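Local coordinates for PA14 domain-containing protein (Clostridium clariflavum, PDB 6QDI) that binds calcium and probably senses plant biomass sugars outside the cell through tandem PA14 domains of a membrane-bound RsgI-type anti-sigma factor, at residues A[23-28]-A[130-135]; A[46-51]-A[105-110]. All blocks are in the same frame, centred on the assembly; numbering follows the deposited sequence.

Interaction 1. Residues A[23-28]-A[130-135]; sequences DKTIDF and RSIVPT
Residues 24-27 and 132-135 run nearly antiparallel, with end-to-end directions 166° apart. The backbones come closest at the Lys24-Thr135 end, where the CA atoms are 5.1 Å apart, and diverge toward Asp27 and Ile132. They belong to the first PA14 domain, a beta-sandwich. Here the turn that leads from strand 17-23 of one sheet to strand 27-31 of the other meets the chain leaving strand 131-132. Strand 117-125 pairs with both: the backbone of Leu121 is hydrogen-bonded to Ile26 and to Val133.

The single direct hydrogen bond runs from Thr135 OG1 to Lys24 O, 2.8 Å. The hydroxyl approaches well off the line of the carbonyl, with a C=O...O angle of 115°. With chi1 at -161°, Thr135 OG1 points away from its own N and toward Lys24 O. A water extends this link: it donates to Thr135 OG1 and accepts from Lys24 NZ. The lysine side chain runs alongside Thr135, and the bend at its last torsion brings NZ to that water.

Farther along, the side chains meet by van der Waals packing. Thr25 CG2 packs against the backbone from Val133 to Thr135 and lies 3.6 Å from Val133 O. Ile132 splits its two branches. CG2 meets Thr25 CB at 3.9 Å, while CD1 reaches the Asp27 carboxylate, the two side chains crossing at about a right angle. Beside this packing a second water bridges the backbones, accepting from Ile26 N at 2.9 Å and donating to Val133 O at 2.8 Å.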
loop_
_atom_site.group_PDB
_atom_site.type_symbol
_atom_site.label_atom_id
_atom_site.label_comp_id
_atom_site.label_asym_id
_atom_site.label_seq_id
_atom_site.Cartn_x
_atom_site.Cartn_y
_atom_site.Cartn_z
ATOM N N ASP A 23 10.532 10.553 10.565
ATOM C CA ASP A 23 9.592 11.053 11.547
ATOM C C ASP A 23 10.280 11.094 12.919
ATOM O O ASP A 23 10.884 10.123 13.357
ATOM C CB ASP A 23 8.364 10.149 11.571
ATOM C CG ASP A 23 7.592 10.201 10.266
ATOM O OD1 ASP A 23 7.343 11.308 9.751
ATOM O OD2 ASP A 23 7.258 9.079 9.773
ATOM N N LYS A 24 10.187 12.217 13.610
ATOM C CA LYS A 24 10.951 12.382 14.837
ATOM C C LYS A 24 10.543 11.438 15.941
ATOM O O LYS A 24 11.398 10.938 16.655
ATOM C CB LYS A 24 10.901 13.822 15.333
ATOM C CG LYS A 24 11.656 14.782 14.423
ATOM C CD LYS A 24 11.709 16.168 15.028
ATOM C CE LYS A 24 12.365 17.175 14.074
ATOM N NZ LYS A 24 13.820 16.910 13.876
ATOM N N THR A 25 9.244 11.151 16.007
ATOM C CA THR A 25 8.671 10.209 16.933
ATOM C C THR A 25 7.498 9.515 16.231
ATOM O O THR A 25 7.030 10.004 15.190
ATOM C CB THR A 25 8.115 10.921 18.195
ATOM O OG1 THR A 25 7.088 11.811 17.807
ATOM C CG2 THR A 25 9.192 11.657 18.992
ATOM N N ILE A 26 7.028 8.399 16.804
ATOM C CA ILE A 26 5.788 7.762 16.294
ATOM C C ILE A 26 4.646 8.279 17.158
ATOM O O ILE A 26 4.340 7.731 18.210
ATOM C CB ILE A 26 5.877 6.218 16.284
ATOM C CG1 ILE A 26 7.108 5.743 15.504
ATOM C CG2 ILE A 26 4.598 5.672 15.647
ATOM C CD1 ILE A 26 7.189 4.264 15.171
ATOM N N ASP A 27 4.020 9.352 16.687
ATOM C CA ASP A 27 2.987 10.051 17.427
ATOM C C ASP A 27 2.152 10.794 16.420
ATOM O O ASP A 27 2.469 11.937 16.090
ATOM C CB ASP A 27 3.645 10.995 18.438
ATOM C CG ASP A 27 2.664 11.754 19.292
ATOM O OD1 ASP A 27 1.464 11.394 19.357
ATOM O OD2 ASP A 27 3.165 12.696 19.905
ATOM N N PHE A 28 1.162 10.109 15.858
ATOM C CA PHE A 28 0.410 10.630 14.725
ATOM C C PHE A 28 -1.073 10.525 14.941
ATOM O O PHE A 28 -1.577 9.509 15.422
ATOM C CB PHE A 28 0.768 9.880 13.438
ATOM C CG PHE A 28 2.125 10.221 12.946
ATOM C CD1 PHE A 28 2.333 11.403 12.299
ATOM C CD2 PHE A 28 3.207 9.380 13.131
ATOM C CE1 PHE A 28 3.584 11.766 11.840
ATOM C CE2 PHE A 28 4.480 9.737 12.670
ATOM C CZ PHE A 28 4.661 10.930 12.044
ATOM N N ARG A 130 6.352 6.850 31.957
ATOM C CA ARG A 130 5.646 6.598 30.703
ATOM C C ARG A 130 5.615 7.850 29.860
ATOM O O ARG A 130 5.244 8.935 30.305
ATOM C CB ARG A 130 4.266 6.146 30.953
ATOM C CG ARG A 130 3.456 5.933 29.684
ATOM C CD ARG A 130 2.136 5.290 29.958
ATOM N NE ARG A 130 1.333 5.219 28.734
ATOM C CZ ARG A 130 0.252 4.477 28.579
ATOM N NH1 ARG A 130 -0.228 3.731 29.560
ATOM N NH2 ARG A 130 -0.384 4.490 27.430
ATOM N N SER A 131 6.001 7.688 28.604
ATOM C CA SER A 131 6.147 8.813 27.685
ATOM C C SER A 131 6.172 8.306 26.260
ATOM O O SER A 131 6.512 7.150 26.011
ATOM C CB SER A 131 7.474 9.552 27.953
ATOM O OG SER A 131 8.590 8.709 27.751
ATOM N N ILE A 132 5.888 9.189 25.310
ATOM C CA ILE A 132 6.185 8.928 23.922
ATOM C C ILE A 132 7.663 8.562 23.837
ATOM O O ILE A 132 8.525 9.195 24.438
ATOM C CB ILE A 132 5.860 10.167 23.062
ATOM C CG1 ILE A 132 4.345 10.392 23.045
ATOM C CG2 ILE A 132 6.419 10.016 21.638
ATOM C CD1 ILE A 132 3.623 9.330 22.256
ATOM N N VAL A 133 7.996 7.553 23.032
ATOM C CA VAL A 133 9.406 7.208 22.848
ATOM C C VAL A 133 10.062 8.403 22.157
ATOM O O VAL A 133 9.614 8.812 21.086
ATOM C CB VAL A 133 9.612 5.935 22.021
ATOM C CG1 VAL A 133 11.104 5.694 21.903
ATOM C CG2 VAL A 133 8.953 4.752 22.695
ATOM N N PRO A 134 11.075 9.013 22.794
ATOM C CA PRO A 134 11.539 10.320 22.304
ATOM C C PRO A 134 12.539 10.254 21.161
ATOM O O PRO A 134 13.250 9.237 20.975
ATOM C CB PRO A 134 12.205 10.926 23.519
ATOM C CG PRO A 134 12.701 9.746 24.289
ATOM C CD PRO A 134 11.690 8.654 24.087
ATOM N N THR A 135 12.645 11.336 20.419
ATOM C CA THR A 135 13.447 11.350 19.218
ATOM C C THR A 135 14.915 11.035 19.469
ATOM O O THR A 135 15.568 10.386 18.632
ATOM C CB THR A 135 13.248 12.671 18.448
ATOM O OG1 THR A 135 13.673 12.538 17.080
ATOM C CG2 THR A 135 13.976 13.851 19.099
HETATM O O HOH W 1 14.947 14.737 15.759
HETATM O O HOH W 2 7.661 7.503 19.495
#

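Interaction 2. Residues A[46-51]-A[105-110]; sequences SVRWTG and DIKLEY
Val47 to Gly51 pair in register with Tyr110 to Ile106 as neighbouring antiparallel strands of a PA14 beta-sandwich sheet. Val47-Tyr110, Trp49-Leu108 and Gly51-Ile106 are the hydrogen-bonded pairs, with two backbone bonds each. The straightest runs from Trp49 N to Leu108 O (2.8 Å, 174°).

The salt bridge joins Arg48 and Glu109, a non-hydrogen-bonded pair. Arg48 NE (2.8 Å) and NH2 (3.2 Å) both grip Glu109 OE2 from the same face of the carboxylate. The oxygen lies in the guanidinium plane, but the two planes are turned 65° apart. The bend at Arg48 chi3 (-65°) turns NE toward the Glu109 carboxylate. Lys107 runs alongside Arg48, its CD 4.1 Å from Arg48 CD, and makes a cation-pi contact with Trp74.

Apolar packing fills the other face. Trp49 CE3 meets Leu108 CD2 at 3.8 Å, and Trp49 CZ3 touches Tyr110 CB. Val47 CG2 sits at the edge of the Tyr110 ring.

At its far end Tyr110 leaves the apolar layer: its OH is hydrogen-bonded to the backbone O of Asp68, a calcium-site residue.

The chemistry divides the sheet: the Arg48 face carries the salt bridge and the lysine, while the Trp49 face packs into the hydrophobic core.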
loop_
_atom_site.group_PDB
_atom_site.type_symbol
_atom_site.label_atom_id
_atom_site.label_comp_id
_atom_site.label_asym_id
_atom_site.label_seq_id
_atom_site.Cartn_x
_atom_site.Cartn_y
_atom_site.Cartn_z
ATOM N N SER A 46 -0.934 2.765 4.665
ATOM C CA SER A 46 -0.174 2.007 5.649
ATOM C C SER A 46 1.233 2.574 5.703
ATOM O O SER A 46 1.657 3.319 4.797
ATOM C CB SER A 46 -0.211 0.497 5.330
ATOM O OG SER A 46 0.278 0.227 4.009
ATOM N N VAL A 47 1.944 2.272 6.781
ATOM C CA VAL A 47 3.263 2.820 7.046
ATOM C C VAL A 47 4.120 1.769 7.692
ATOM O O VAL A 47 3.654 0.988 8.550
ATOM C CB VAL A 47 3.178 4.058 7.992
ATOM C CG1 VAL A 47 4.516 4.768 8.026
ATOM C CG2 VAL A 47 2.079 5.020 7.581
ATOM N N ARG A 48 5.406 1.741 7.307
ATOM C CA ARG A 48 6.406 0.973 8.027
ATOM C C ARG A 48 7.486 1.926 8.521
ATOM O O ARG A 48 8.072 2.678 7.741
ATOM C CB ARG A 48 7.072 -0.080 7.178
ATOM C CG ARG A 48 8.116 -0.890 7.916
ATOM C CD ARG A 48 8.818 -1.901 7.043
ATOM N NE ARG A 48 7.915 -2.921 6.562
ATOM C CZ ARG A 48 7.567 -3.115 5.294
ATOM N NH1 ARG A 48 7.939 -2.309 4.339
ATOM N NH2 ARG A 48 6.719 -4.124 5.009
ATOM N N TRP A 49 7.756 1.868 9.823
ATOM C CA TRP A 49 8.888 2.581 10.421
ATOM C C TRP A 49 9.999 1.622 10.759
ATOM O O TRP A 49 9.763 0.550 11.345
ATOM C CB TRP A 49 8.476 3.319 11.703
ATOM C CG TRP A 49 7.636 4.520 11.460
ATOM C CD1 TRP A 49 8.057 5.754 11.116
ATOM C CD2 TRP A 49 6.205 4.616 11.567
ATOM N NE1 TRP A 49 7.019 6.604 10.985
ATOM C CE2 TRP A 49 5.859 5.932 11.260
ATOM C CE3 TRP A 49 5.176 3.687 11.870
ATOM C CZ2 TRP A 49 4.554 6.361 11.258
ATOM C CZ3 TRP A 49 3.860 4.151 11.877
ATOM C CH2 TRP A 49 3.578 5.452 11.550
ATOM N N THR A 50 11.237 1.996 10.404
ATOM C CA THR A 50 12.398 1.193 10.691
ATOM C C THR A 50 13.554 2.065 11.206
ATOM O O THR A 50 13.741 3.222 10.799
ATOM C CB THR A 50 12.887 0.393 9.457
ATOM O OG1 THR A 50 13.036 1.276 8.358
ATOM C CG2 THR A 50 11.899 -0.716 9.105
ATOM N N GLY A 51 14.351 1.442 12.052
ATOM C CA GLY A 51 15.583 2.050 12.507
ATOM C C GLY A 51 16.036 1.346 13.758
ATOM O O GLY A 51 15.858 0.127 13.922
ATOM N N ASP A 105 17.224 -3.086 16.974
ATOM C CA ASP A 105 16.327 -2.906 15.865
ATOM C C ASP A 105 14.916 -2.581 16.365
ATOM O O ASP A 105 14.469 -3.115 17.385
ATOM C CB ASP A 105 16.278 -4.168 15.038
ATOM C CG ASP A 105 17.585 -4.416 14.310
ATOM O OD1 ASP A 105 18.124 -3.447 13.736
ATOM O OD2 ASP A 105 18.021 -5.545 14.283
ATOM N N ILE A 106 14.230 -1.744 15.604
ATOM C CA ILE A 106 12.825 -1.463 15.827
ATOM C C ILE A 106 12.180 -1.451 14.438
ATOM O O ILE A 106 12.690 -0.838 13.500
ATOM C CB ILE A 106 12.556 -0.151 16.624
ATOM C CG1 ILE A 106 11.056 0.115 16.732
ATOM C CG2 ILE A 106 13.301 1.029 16.036
ATOM C CD1 ILE A 106 10.733 1.163 17.777
ATOM N N LYS A 107 11.013 -2.099 14.348
ATOM C CA LYS A 107 10.157 -2.058 13.159
ATOM C C LYS A 107 8.732 -1.940 13.620
ATOM O O LYS A 107 8.302 -2.728 14.493
ATOM C CB LYS A 107 10.362 -3.319 12.308
ATOM C CG LYS A 107 9.444 -3.360 11.096
ATOM C CD LYS A 107 9.762 -4.491 10.123
ATOM C CE LYS A 107 9.751 -5.866 10.719
ATOM N NZ LYS A 107 10.018 -6.905 9.687
ATOM N N LEU A 108 7.986 -0.990 13.090
ATOM C CA LEU A 108 6.593 -0.815 13.449
ATOM C C LEU A 108 5.834 -0.693 12.131
ATOM O O LEU A 108 6.103 0.212 11.347
ATOM C CB LEU A 108 6.394 0.416 14.320
ATOM C CG LEU A 108 5.022 0.545 15.038
ATOM C CD1 LEU A 108 5.109 1.545 16.176
ATOM C CD2 LEU A 108 3.867 0.954 14.167
ATOM N N GLU A 109 4.882 -1.607 11.920
ATOM C CA GLU A 109 4.007 -1.573 10.764
ATOM C C GLU A 109 2.596 -1.169 11.210
ATOM O O GLU A 109 2.152 -1.558 12.291
ATOM C CB GLU A 109 4.004 -2.935 10.079
ATOM C CG GLU A 109 5.314 -3.223 9.388
ATOM C CD GLU A 109 5.494 -4.614 8.827
ATOM O OE1 GLU A 109 4.603 -5.468 8.990
ATOM O OE2 GLU A 109 6.519 -4.814 8.142
ATOM N N TYR A 110 1.922 -0.402 10.362
ATOM C CA TYR A 110 0.655 0.223 10.725
ATOM C C TYR A 110 -0.248 0.294 9.493
ATOM O O TYR A 110 0.253 0.529 8.379
ATOM C CB TYR A 110 0.968 1.666 11.225
ATOM C CG TYR A 110 -0.252 2.552 11.206
ATOM C CD1 TYR A 110 -1.196 2.516 12.217
ATOM C CD2 TYR A 110 -0.526 3.344 10.097
ATOM C CE1 TYR A 110 -2.364 3.253 12.130
ATOM C CE2 TYR A 110 -1.712 4.045 9.968
ATOM C CZ TYR A 110 -2.641 3.986 10.990
ATOM O OH TYR A 110 -3.804 4.695 10.858
HETATM O O HOH W 3 16.507 -1.988 12.168
#

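Overall arrangement
From the N terminus, the chain passes through 23-28 and then 46-51. It pairs back at 105-110, which closes interaction 2, and reaches 130-135, which closes interaction 1. The smaller loop therefore lies wholly within the larger one, and the two do not cross. Interaction 2 joins central strands of one sheet of the first PA14 domain; interaction 1 lies where strand 27-31 of the other sheet begins and strand 131-132 ends. Their centres are 13 Å apart, and they meet through 23-28. Asp23 OD2 lies 2.8 Å from Trp49 NE1, a probable hydrogen bond, while Ile26 CD1 packs against both Trp49 and Leu108. The connection between sheets is thus tied to the core.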